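Local coordinates for Lmo2470 protein (Listeria monocytogenes EGD-e, PDB 5HL3), which is a calcium-binding internalin with leucine-rich repeats that interacts with the host protein afadin and facilitates crossing of the basement membrane by the bacterium, at residues T205-F210 and L219-N224. Sequence-based numbering, arbitrary orientation.
Sequences TNTPDF and LNLRHN
T207 and L221 mark the closest approach of the two backbones, with 9.6 Å between T207 CA and L221 CA, so the irregular 205-210 segment and segment 219-224, the end of a strand and the turn after it, meet through buried side chains. T207 CG2 and L221 CD1 come tip to tip at 4.1 Å. Threonine suits this place because its two branches divide the work: chi1 of 79° sets OG1 between the backbone N and the carbonyl carbon, where it donates to P208 O (2.8 Å) and also hydrogen-bonds Y233 OH, and leaves the CG2 methyl for the leucine. F210 and L219 cross at a slant, F210 CE2 lying 4.1 Å from L219 CD2; the large apolar ring reaches the strand from the loop, with P208 O over one face, 3.6 Å from the ring plane and nearer its margin than its centre. L219 and L221 offer branched apolar ends to this buried interior. At the strand end, asparagine's short amide reaches a backbone N two residues on: N220 OD1 accepts from R222 N (3.0 Å) in an Asx turn. N224 ND2 donates to L221 O (3.0 Å) from above the carbonyl plane and also to L199 O, while N224 OD1 accepts from L204 N, so the buried amide uses both ends. The contact spans the hydrophobic interior of the leucine-rich-repeat coil, where strand 218-220 lies between parallel strands 196-198 and 241-243; L219 packs on L197 and L242, and L221 on L242.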
loop_
_atom_site.group_PDB
_atom_site.type_symbol
_atom_site.label_atom_id
_atom_site.label_comp_id
_atom_site.label_asym_id
_atom_site.label_seq_id
_atom_site.Cartn_x
_atom_site.Cartn_y
_atom_site.Cartn_z
ATOM N N THR A 205 -1.026 13.590 -1.570
ATOM C CA THR A 205 -1.047 14.884 -0.890
ATOM C C THR A 205 -2.370 15.159 -0.175
ATOM O O THR A 205 -2.475 16.091 0.626
ATOM C CB THR A 205 -0.737 16.068 -1.832
ATOM O OG1 THR A 205 -1.638 16.047 -2.926
ATOM C CG2 THR A 205 0.651 15.972 -2.348
ATOM N N ASN A 206 -3.380 14.338 -0.454
ATOM C CA ASN A 206 -4.692 14.411 0.220
ATOM C C ASN A 206 -5.462 13.181 -0.247
ATOM O O ASN A 206 -4.934 12.366 -1.009
ATOM C CB ASN A 206 -5.455 15.708 -0.132
ATOM C CG ASN A 206 -6.274 16.253 1.027
ATOM O OD1 ASN A 206 -6.664 15.534 1.932
ATOM N ND2 ASN A 206 -6.430 17.565 1.046
ATOM N N THR A 207 -6.694 13.049 0.222
ATOM C CA THR A 207 -7.612 12.051 -0.326
ATOM C C THR A 207 -8.955 12.747 -0.491
ATOM O O THR A 207 -9.206 13.805 0.115
ATOM C CB THR A 207 -7.844 10.799 0.557
ATOM O OG1 THR A 207 -8.767 11.077 1.622
ATOM C CG2 THR A 207 -6.584 10.246 1.105
ATOM N N PRO A 208 -9.849 12.158 -1.292
ATOM C CA PRO A 208 -11.210 12.670 -1.276
ATOM C C PRO A 208 -11.871 12.470 0.095
ATOM O O PRO A 208 -11.431 11.611 0.900
ATOM C CB PRO A 208 -11.929 11.802 -2.323
ATOM C CG PRO A 208 -10.844 11.274 -3.197
ATOM C CD PRO A 208 -9.669 11.072 -2.264
ATOM N N ASP A 209 -12.947 13.206 0.337
ATOM C CA ASP A 209 -13.758 13.004 1.536
ATOM C C ASP A 209 -14.693 11.880 1.153
ATOM O O ASP A 209 -15.836 12.097 0.759
ATOM C CB ASP A 209 -14.531 14.273 1.875
ATOM C CG ASP A 209 -15.348 14.144 3.142
ATOM O OD1 ASP A 209 -15.181 13.158 3.900
ATOM O OD2 ASP A 209 -16.171 15.049 3.408
ATOM N N PHE A 210 -14.170 10.671 1.245
ATOM C CA PHE A 210 -14.821 9.513 0.623
ATOM C C PHE A 210 -16.304 9.487 0.736
ATOM O O PHE A 210 -16.866 9.476 1.837
ATOM C CB PHE A 210 -14.252 8.197 1.129
ATOM C CG PHE A 210 -12.791 8.023 0.838
ATOM C CD1 PHE A 210 -12.335 7.758 -0.479
ATOM C CD2 PHE A 210 -11.833 8.088 1.844
ATOM C CE1 PHE A 210 -11.001 7.587 -0.734
ATOM C CE2 PHE A 210 -10.510 7.919 1.574
ATOM C CZ PHE A 210 -10.084 7.650 0.294
ATOM N N LEU A 219 -7.637 2.522 7.501
ATOM C CA LEU A 219 -7.125 3.339 6.401
ATOM C C LEU A 219 -5.689 3.681 6.768
ATOM O O LEU A 219 -5.458 4.444 7.709
ATOM C CB LEU A 219 -7.990 4.585 6.201
ATOM C CG LEU A 219 -7.565 5.577 5.125
ATOM C CD1 LEU A 219 -7.370 4.893 3.788
ATOM C CD2 LEU A 219 -8.578 6.675 4.994
ATOM N N ASN A 220 -4.733 3.181 5.997
ATOM C CA ASN A 220 -3.315 3.396 6.311
ATOM C C ASN A 220 -2.719 4.372 5.308
ATOM O O ASN A 220 -2.597 4.051 4.140
ATOM C CB ASN A 220 -2.556 2.056 6.297
ATOM C CG ASN A 220 -1.149 2.199 6.809
ATOM O OD1 ASN A 220 -0.634 3.311 6.927
ATOM N ND2 ASN A 220 -0.509 1.098 7.090
ATOM N N LEU A 221 -2.377 5.576 5.784
ATOM C CA LEU A 221 -1.756 6.619 4.967
ATOM C C LEU A 221 -0.348 6.944 5.419
ATOM O O LEU A 221 0.182 8.009 5.100
ATOM C CB LEU A 221 -2.624 7.894 4.953
ATOM C CG LEU A 221 -4.086 7.759 4.528
ATOM C CD1 LEU A 221 -4.829 9.065 4.601
ATOM C CD2 LEU A 221 -4.268 7.139 3.184
ATOM N N ARG A 222 0.277 6.036 6.165
ATOM C CA ARG A 222 1.626 6.280 6.678
ATOM C C ARG A 222 2.596 6.540 5.529
ATOM O O ARG A 222 2.488 5.942 4.463
ATOM C CB ARG A 222 2.085 5.061 7.483
ATOM C CG ARG A 222 3.461 5.134 8.110
ATOM C CD ARG A 222 3.641 3.951 9.067
ATOM N NE ARG A 222 4.776 4.112 9.987
ATOM C CZ ARG A 222 5.987 3.623 9.756
ATOM N NH1 ARG A 222 6.208 2.973 8.626
ATOM N NH2 ARG A 222 6.974 3.785 10.637
ATOM N N HIS A 223 3.551 7.433 5.744
ATOM C CA HIS A 223 4.584 7.690 4.754
ATOM C C HIS A 223 4.026 8.144 3.405
ATOM O O HIS A 223 4.343 7.573 2.367
ATOM C CB HIS A 223 5.530 6.476 4.598
ATOM C CG HIS A 223 6.706 6.492 5.534
ATOM N ND1 HIS A 223 7.639 7.510 5.532
ATOM C CD2 HIS A 223 7.126 5.601 6.465
ATOM C CE1 HIS A 223 8.573 7.253 6.429
ATOM N NE2 HIS A 223 8.283 6.107 7.013
ATOM N N ASN A 224 3.211 9.192 3.420
ATOM C CA ASN A 224 2.755 9.845 2.190
ATOM C C ASN A 224 3.287 11.283 2.242
ATOM O O ASN A 224 4.265 11.561 2.955
ATOM C CB ASN A 224 1.239 9.701 2.062
ATOM C CG ASN A 224 0.866 8.405 1.390
ATOM O OD1 ASN A 224 0.902 8.319 0.180
ATOM N ND2 ASN A 224 0.586 7.398 2.155
#